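Local coordinates for protein 3'-5' exonuclease crn-4 (Caenorhabditis elegans, PDB 5DK5) that digests RNA and DNA from the 3' end as a metal-dependent DEDDh exonuclease and takes part in apoptotic DNA degradation, at residues C39-F44 against W127-Y132; N63-P68 against A188-D193; Y132-K135 against M141-F144. All coordinates share one frame; numbering follows the deposited sequence.

From the N terminus, the chain first meets 39-44, at the start of strand 41-50, and then 63-68, at the end of the neighbouring strand 55-65. Contact 1 closes a loop of 82 residues when helix 124-136 returns to the first of these strands. Contact 3 begins where contact 1 ends, sharing Tyr132, and closes a short loop, with five residues between its segments, as the chain leaves that helix for strand 147-150. Contact 2 closes last, across 119 residues, at the start of helix 191-207; it crosses contact 1 and encloses contact 3. Backbone bonds between Phe44 and Lys64 join contacts 1 and 2, while Gln133 reaches from contact 3 to the backbone of Val41.

Contact 1. Residues C39-F44 against W127-Y132; sequences CEVIQF and WRIAQY. With IPA (isopropyl alcohol), chain M.
Val41 and Ile129 meet through their CG2 methyls, 3.7 Å apart, where helix 124-136 packs on strand 41-50 of the RNase H-like exonuclease fold. The two side chains cross at about a right angle, and Phe26 of strand 20-28 touches both. This is the tight, buried part, close to the active site: the side chain of Ile129 lies about 7 Å from the bound magnesium ion.

Toward Cys39 the contact turns polar and a water enters it, donating to both Cys39 O and Ile129 O. With CG anti to the backbone N (chi1 -173°), Tyr132 brings a ring edge to this loop, CD2 lying 3.3 Å from Cys39 O. Over the centre of one ring face sits C1 of an isopropanol, probably from the crystallisation liquor, while Tyr132 OH, at the end of the ring, hydrogen-bonds to Phe301 O. A leucine in place of Tyr132 would probably leave Phe301 O without its hydroxyl partner and open a gap beside Cys39 O. On the looser, partly exposed side Arg128, its NE bonded to Gln124, brings NH1 to 3.7 Å from Cys39 SG. The same NH1 donates to O2 of the isopropanol, 3.2 Å away, at an N-H...O angle of 153°.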
# COMPACT_ATOMS: atom_id res chain seq x y z
N CYS B 39 5.37 -8.09 2.45
CA CYS B 39 6.59 -7.39 2.05
C CYS B 39 7.13 -7.86 0.71
O CYS B 39 7.41 -9.05 0.52
CB CYS B 39 7.67 -7.56 3.13
SG CYS B 39 7.21 -6.92 4.75
N GLU B 40 7.27 -6.92 -0.22
CA GLU B 40 7.88 -7.17 -1.53
C GLU B 40 9.20 -6.43 -1.65
O GLU B 40 9.30 -5.27 -1.25
CB GLU B 40 6.95 -6.74 -2.66
CG GLU B 40 5.63 -7.46 -2.70
CD GLU B 40 4.69 -6.86 -3.73
OE1 GLU B 40 4.06 -5.82 -3.42
OE2 GLU B 40 4.59 -7.41 -4.84
N VAL B 41 10.21 -7.09 -2.21
CA VAL B 41 11.51 -6.47 -2.44
C VAL B 41 11.38 -5.28 -3.39
O VAL B 41 10.75 -5.40 -4.45
CB VAL B 41 12.52 -7.48 -3.02
CG1 VAL B 41 13.85 -6.80 -3.34
CG2 VAL B 41 12.73 -8.63 -2.05
N ILE B 42 11.97 -4.15 -3.02
CA ILE B 42 11.96 -2.96 -3.87
C ILE B 42 13.37 -2.44 -4.14
O ILE B 42 13.57 -1.57 -4.99
CB ILE B 42 11.12 -1.83 -3.24
CG1 ILE B 42 11.58 -1.53 -1.81
CG2 ILE B 42 9.64 -2.21 -3.25
CD1 ILE B 42 10.86 -0.37 -1.17
N GLN B 43 14.36 -2.98 -3.43
CA GLN B 43 15.76 -2.72 -3.76
C GLN B 43 16.62 -3.94 -3.46
O GLN B 43 16.45 -4.61 -2.43
CB GLN B 43 16.28 -1.50 -3.01
CG GLN B 43 17.67 -1.07 -3.47
CD GLN B 43 18.08 0.29 -2.94
OE1 GLN B 43 17.42 0.85 -2.07
NE2 GLN B 43 19.18 0.82 -3.46
N PHE B 44 17.55 -4.21 -4.37
CA PHE B 44 18.39 -5.41 -4.34
C PHE B 44 19.85 -4.96 -4.42
O PHE B 44 20.32 -4.59 -5.50
CB PHE B 44 18.01 -6.33 -5.50
CG PHE B 44 18.50 -7.75 -5.37
CD1 PHE B 44 19.59 -8.07 -4.57
CD2 PHE B 44 17.87 -8.76 -6.07
CE1 PHE B 44 20.03 -9.38 -4.47
CE2 PHE B 44 18.31 -10.07 -5.97
CZ PHE B 44 19.38 -10.38 -5.17
N TRP B 127 16.03 -15.41 5.37
CA TRP B 127 15.03 -16.30 5.96
C TRP B 127 13.61 -15.80 5.73
O TRP B 127 12.71 -16.59 5.44
CB TRP B 127 15.27 -16.48 7.46
CG TRP B 127 14.04 -16.90 8.19
CD1 TRP B 127 13.45 -18.14 8.17
CD2 TRP B 127 13.22 -16.08 9.03
NE1 TRP B 127 12.32 -18.13 8.95
CE2 TRP B 127 12.16 -16.89 9.49
CE3 TRP B 127 13.29 -14.75 9.44
CZ2 TRP B 127 11.17 -16.40 10.34
CZ3 TRP B 127 12.31 -14.27 10.29
CH2 TRP B 127 11.26 -15.09 10.73
N ARG B 128 13.39 -14.49 5.87
CA ARG B 128 12.05 -13.92 5.72
C ARG B 128 11.84 -13.29 4.35
O ARG B 128 11.04 -13.78 3.55
CB ARG B 128 11.77 -12.88 6.81
CG ARG B 128 10.39 -12.22 6.70
CD ARG B 128 10.07 -11.35 7.91
NE ARG B 128 10.96 -10.21 8.02
CZ ARG B 128 10.83 -9.07 7.34
NH1 ARG B 128 9.83 -8.92 6.48
NH2 ARG B 128 11.70 -8.09 7.51
N ILE B 129 12.56 -12.21 4.08
CA ILE B 129 12.33 -11.40 2.89
C ILE B 129 12.53 -12.21 1.61
O ILE B 129 11.65 -12.22 0.74
CB ILE B 129 13.26 -10.17 2.87
CG1 ILE B 129 12.89 -9.24 4.03
CG2 ILE B 129 13.17 -9.44 1.52
CD1 ILE B 129 13.80 -8.03 4.19
N ALA B 130 13.67 -12.87 1.48
CA ALA B 130 13.94 -13.66 0.29
C ALA B 130 12.90 -14.77 0.16
O ALA B 130 12.24 -14.89 -0.87
CB ALA B 130 15.34 -14.24 0.32
N GLN B 131 12.73 -15.55 1.22
CA GLN B 131 11.81 -16.69 1.19
C GLN B 131 10.40 -16.29 0.76
O GLN B 131 9.77 -16.97 -0.05
CB GLN B 131 11.77 -17.37 2.56
CG GLN B 131 11.72 -18.89 2.48
CD GLN B 131 11.46 -19.54 3.82
OE1 GLN B 131 10.81 -20.59 3.89
NE2 GLN B 131 11.96 -18.94 4.90
N TYR B 132 9.90 -15.19 1.32
CA TYR B 132 8.54 -14.75 1.03
C TYR B 132 8.41 -14.24 -0.40
O TYR B 132 7.43 -14.53 -1.09
CB TYR B 132 8.11 -13.66 2.01
CG TYR B 132 6.65 -13.27 1.88
CD1 TYR B 132 5.66 -14.07 2.43
CD2 TYR B 132 6.27 -12.12 1.20
CE1 TYR B 132 4.33 -13.73 2.32
CE2 TYR B 132 4.94 -11.77 1.09
CZ TYR B 132 3.97 -12.58 1.64
OH TYR B 132 2.65 -12.23 1.53
C1 IPA M . 5.83 -11.22 4.66
C2 IPA M . 6.14 -11.54 6.10
C3 IPA M . 6.70 -12.95 6.19
O2 IPA M . 7.10 -10.63 6.58
O HOH W 1 9.66 -10.01 1.09

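Contact 2. Residues N63-P68 against A188-D193; sequences NKYVKP and AHDAMD
The Tyr65 ring and the Asp190 carboxylate stand with their planes 67° apart, Tyr65 OH lying 4.1 Å from Asp190 OD2, too far for a direct bond. A water in the ring plane, at the hydroxyl edge, spans the distance: it lies 2.7 Å from Tyr65 OH and donates a weak bond to Asp190 OD2. The other flat group is the Asn63 amide, which has the Met192 methyl over one face, with CE 3.8 Å from Asn63 CG. These residues join strand 55-65, at the edge of the RNase H-like sheet, to the start of helix 191-207, whose Asp194 binds magnesium in this DEDDh exonuclease.

Asp190 is the N-cap of that helix. With CG between the backbone N and the carbonyl carbon (chi1 60°), OD1 turns back to accept a weak bond from Met192 N, and OD2 faces the strand. From the first turn of the helix Asp193 reaches back over the cap, and its OD1 accepts from Ala188 N at 3.0 Å through its syn lone pair. His189, five residues before Asp194, is probably the histidine of the DEDDh motif; its stretch of loop is poorly ordered. The side chain of Asp190 is also about 4 Å from the bound inhibitor MES, placing this junction at the rim of the active site.

Met192 bends at both chi2 and chi3, and the double bend folds Met192 CE back to 3.7 Å from Asn63 CB. Gln43, on the neighbouring strand 41-50, binds Asn63 OD1 through NE2 and so fixes the turn of the amide. The other end of that amide, Asn63 ND2, donates to a second water 3.0 Å away, which in turn donates to Asp190 OD2.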
# COMPACT_ATOMS: atom_id res chain seq x y z
N ASN B 63 23.17 -3.49 -7.82
CA ASN B 63 22.28 -2.52 -7.18
C ASN B 63 21.11 -2.15 -8.09
O ASN B 63 21.25 -1.32 -8.99
CB ASN B 63 23.05 -1.27 -6.77
CG ASN B 63 22.24 -0.34 -5.90
OD1 ASN B 63 21.14 -0.68 -5.44
ND2 ASN B 63 22.77 0.85 -5.65
N LYS B 64 19.96 -2.77 -7.84
CA LYS B 64 18.78 -2.57 -8.67
C LYS B 64 17.56 -2.27 -7.82
O LYS B 64 17.40 -2.79 -6.72
CB LYS B 64 18.51 -3.81 -9.52
CG LYS B 64 18.98 -3.71 -10.97
CD LYS B 64 20.45 -4.03 -11.12
CE LYS B 64 20.79 -4.37 -12.56
NZ LYS B 64 20.46 -3.26 -13.49
N TYR B 65 16.70 -1.40 -8.35
CA TYR B 65 15.37 -1.20 -7.79
C TYR B 65 14.46 -2.30 -8.31
O TYR B 65 14.76 -2.91 -9.34
CB TYR B 65 14.82 0.18 -8.16
CG TYR B 65 15.57 1.32 -7.52
CD1 TYR B 65 15.56 1.50 -6.14
CD2 TYR B 65 16.29 2.23 -8.29
CE1 TYR B 65 16.24 2.54 -5.55
CE2 TYR B 65 16.98 3.28 -7.70
CZ TYR B 65 16.95 3.43 -6.33
OH TYR B 65 17.63 4.46 -5.73
N VAL B 66 13.37 -2.56 -7.60
CA VAL B 66 12.42 -3.60 -7.99
C VAL B 66 10.99 -3.07 -7.89
O VAL B 66 10.63 -2.43 -6.90
CB VAL B 66 12.56 -4.85 -7.11
CG1 VAL B 66 11.59 -5.94 -7.54
CG2 VAL B 66 13.99 -5.38 -7.15
N LYS B 67 10.19 -3.33 -8.91
CA LYS B 67 8.80 -2.90 -8.91
C LYS B 67 7.91 -3.93 -8.21
O LYS B 67 7.81 -5.07 -8.67
CB LYS B 67 8.30 -2.67 -10.34
CG LYS B 67 6.86 -2.16 -10.41
CD LYS B 67 6.30 -2.20 -11.82
CE LYS B 67 6.88 -1.10 -12.68
NZ LYS B 67 6.36 -1.18 -14.08
N PRO B 68 7.26 -3.54 -7.09
CA PRO B 68 6.31 -4.45 -6.43
C PRO B 68 4.99 -4.52 -7.18
O PRO B 68 4.70 -3.61 -7.96
CB PRO B 68 6.13 -3.81 -5.05
CG PRO B 68 6.34 -2.36 -5.29
CD PRO B 68 7.36 -2.25 -6.39
N ALA B 188 24.17 7.19 -0.03
CA ALA B 188 22.95 7.02 -0.80
C ALA B 188 21.72 6.97 0.09
O ALA B 188 20.60 7.15 -0.38
CB ALA B 188 23.04 5.75 -1.64
N HIS B 189 21.94 6.72 1.38
CA HIS B 189 20.85 6.58 2.35
C HIS B 189 19.84 5.53 1.90
O HIS B 189 18.63 5.75 1.97
CB HIS B 189 20.15 7.93 2.57
CG HIS B 189 21.02 8.96 3.21
ND1 HIS B 189 21.52 8.83 4.50
CD2 HIS B 189 21.49 10.15 2.76
CE1 HIS B 189 22.25 9.88 4.80
NE2 HIS B 189 22.25 10.70 3.76
N ASP B 190 20.34 4.38 1.45
CA ASP B 190 19.48 3.29 1.01
C ASP B 190 20.14 1.93 1.26
O ASP B 190 20.99 1.80 2.15
CB ASP B 190 19.13 3.46 -0.48
CG ASP B 190 20.35 3.47 -1.38
OD1 ASP B 190 21.46 3.14 -0.91
OD2 ASP B 190 20.20 3.81 -2.57
N ALA B 191 19.75 0.92 0.49
CA ALA B 191 20.25 -0.44 0.67
C ALA B 191 21.76 -0.54 0.55
O ALA B 191 22.40 -1.27 1.31
CB ALA B 191 19.60 -1.36 -0.34
N MET B 192 22.34 0.20 -0.39
CA MET B 192 23.76 0.11 -0.66
C MET B 192 24.57 0.63 0.52
O MET B 192 25.68 0.17 0.78
CB MET B 192 24.12 0.87 -1.94
CG MET B 192 25.59 0.78 -2.34
SD MET B 192 26.22 -0.91 -2.46
CE MET B 192 25.22 -1.56 -3.80
N ASP B 193 24.01 1.59 1.26
CA ASP B 193 24.66 2.11 2.45
C ASP B 193 24.76 1.03 3.51
O ASP B 193 25.79 0.91 4.19
CB ASP B 193 23.90 3.32 3.00
CG ASP B 193 24.13 4.58 2.19
OD1 ASP B 193 24.63 4.47 1.05
OD2 ASP B 193 23.81 5.67 2.69
O HOH W 2 22.11 3.41 -4.15
O HOH W 3 17.24 5.16 -3.16

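Contact 3. Residues Y132-K135 against M141-F144; sequences YQMK and MPAF
Met134 and Met141 bring their CA atoms within 6.4 Å of each other, where the chain, having left helix 124-136, doubles back as an irregular loop across the side of the last turns. Met134 points its side chain at this loop and carries the whole helix side of the contact. Its CG is anti to the carbonyl carbon (chi1 -70°) and the chain bends at chi2, after which the extended last torsion sends the methyl out toward the proline. The chain is thereby used at two levels. Near its root, CG lies 3.8 Å from Met141 SD; at its far end, CE rests 3.7 Å from CD of the Pro142 ring. In both pairs the side chains cross at about a right angle, meeting at single points instead of lying alongside.

Met141 is bent at chi2 as well, and it runs back along the helix to touch Ala130 and Gln131, its SD 3.8 Å from Gln131 CA. Pro142 works on two sides: CD takes the Met134 methyl, while CB lies 3.6 Å above the ring plane of Phe144, offset toward the rim. Tyr99 of helix 95-109 touches Met134, Pro142 and Phe144, so a second helix closes over the joint.

The contact ties the end of helix 124-136 to the connection that leads into strand 147-150, within the exonuclease domain. Everything that meets here is carbon or thioether sulfur. The loop is therefore held to the helix by close fit and burial of apolar surface, without directional bonds between the two segments.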
# COMPACT_ATOMS: atom_id res chain seq x y z
N TYR B 132 9.90 -15.19 1.32
CA TYR B 132 8.54 -14.75 1.03
C TYR B 132 8.41 -14.24 -0.40
O TYR B 132 7.43 -14.53 -1.09
CB TYR B 132 8.11 -13.66 2.01
CG TYR B 132 6.65 -13.27 1.88
CD1 TYR B 132 5.66 -14.07 2.43
CD2 TYR B 132 6.27 -12.12 1.20
CE1 TYR B 132 4.33 -13.73 2.32
CE2 TYR B 132 4.94 -11.77 1.09
CZ TYR B 132 3.97 -12.58 1.64
OH TYR B 132 2.65 -12.23 1.53
N GLN B 133 9.40 -13.47 -0.85
CA GLN B 133 9.41 -12.94 -2.21
C GLN B 133 9.50 -14.08 -3.23
O GLN B 133 8.88 -14.01 -4.29
CB GLN B 133 10.58 -11.97 -2.40
CG GLN B 133 10.66 -11.34 -3.78
CD GLN B 133 9.45 -10.49 -4.11
OE1 GLN B 133 9.25 -9.42 -3.53
NE2 GLN B 133 8.62 -10.97 -5.03
N MET B 134 10.25 -15.12 -2.89
CA MET B 134 10.38 -16.28 -3.77
C MET B 134 9.03 -16.96 -3.96
O MET B 134 8.72 -17.47 -5.03
CB MET B 134 11.40 -17.28 -3.21
CG MET B 134 12.86 -16.84 -3.26
SD MET B 134 13.49 -16.43 -4.89
CE MET B 134 15.14 -15.93 -4.45
N LYS B 135 8.23 -16.97 -2.90
CA LYS B 135 6.90 -17.56 -2.95
C LYS B 135 6.00 -16.73 -3.86
O LYS B 135 5.27 -17.28 -4.69
CB LYS B 135 6.29 -17.66 -1.55
CG LYS B 135 4.88 -18.26 -1.51
CD LYS B 135 4.90 -19.73 -1.90
CE LYS B 135 3.53 -20.36 -1.77
NZ LYS B 135 2.55 -19.76 -2.71
N MET B 141 13.62 -21.58 -3.92
CA MET B 141 14.64 -21.02 -3.04
C MET B 141 16.02 -21.56 -3.43
O MET B 141 16.25 -22.77 -3.34
CB MET B 141 14.32 -21.35 -1.59
CG MET B 141 15.10 -20.52 -0.58
SD MET B 141 14.53 -18.81 -0.51
CE MET B 141 15.51 -18.19 0.84
N PRO B 142 16.94 -20.69 -3.87
CA PRO B 142 18.24 -21.18 -4.34
C PRO B 142 19.13 -21.71 -3.22
O PRO B 142 18.97 -21.34 -2.06
CB PRO B 142 18.87 -19.95 -5.00
CG PRO B 142 18.26 -18.80 -4.29
CD PRO B 142 16.85 -19.22 -3.95
N ALA B 143 20.07 -22.57 -3.59
CA ALA B 143 20.94 -23.22 -2.61
C ALA B 143 21.84 -22.22 -1.89
O ALA B 143 22.20 -22.43 -0.73
CB ALA B 143 21.79 -24.28 -3.29
N PHE B 144 22.20 -21.13 -2.57
CA PHE B 144 23.10 -20.14 -1.98
C PHE B 144 22.36 -19.13 -1.09
O PHE B 144 22.99 -18.25 -0.50
CB PHE B 144 23.90 -19.41 -3.06
CG PHE B 144 23.07 -18.91 -4.21
CD1 PHE B 144 22.23 -17.82 -4.07
CD2 PHE B 144 23.16 -19.51 -5.46
CE1 PHE B 144 21.48 -17.35 -5.13
CE2 PHE B 144 22.41 -19.06 -6.52
CZ PHE B 144 21.57 -17.97 -6.36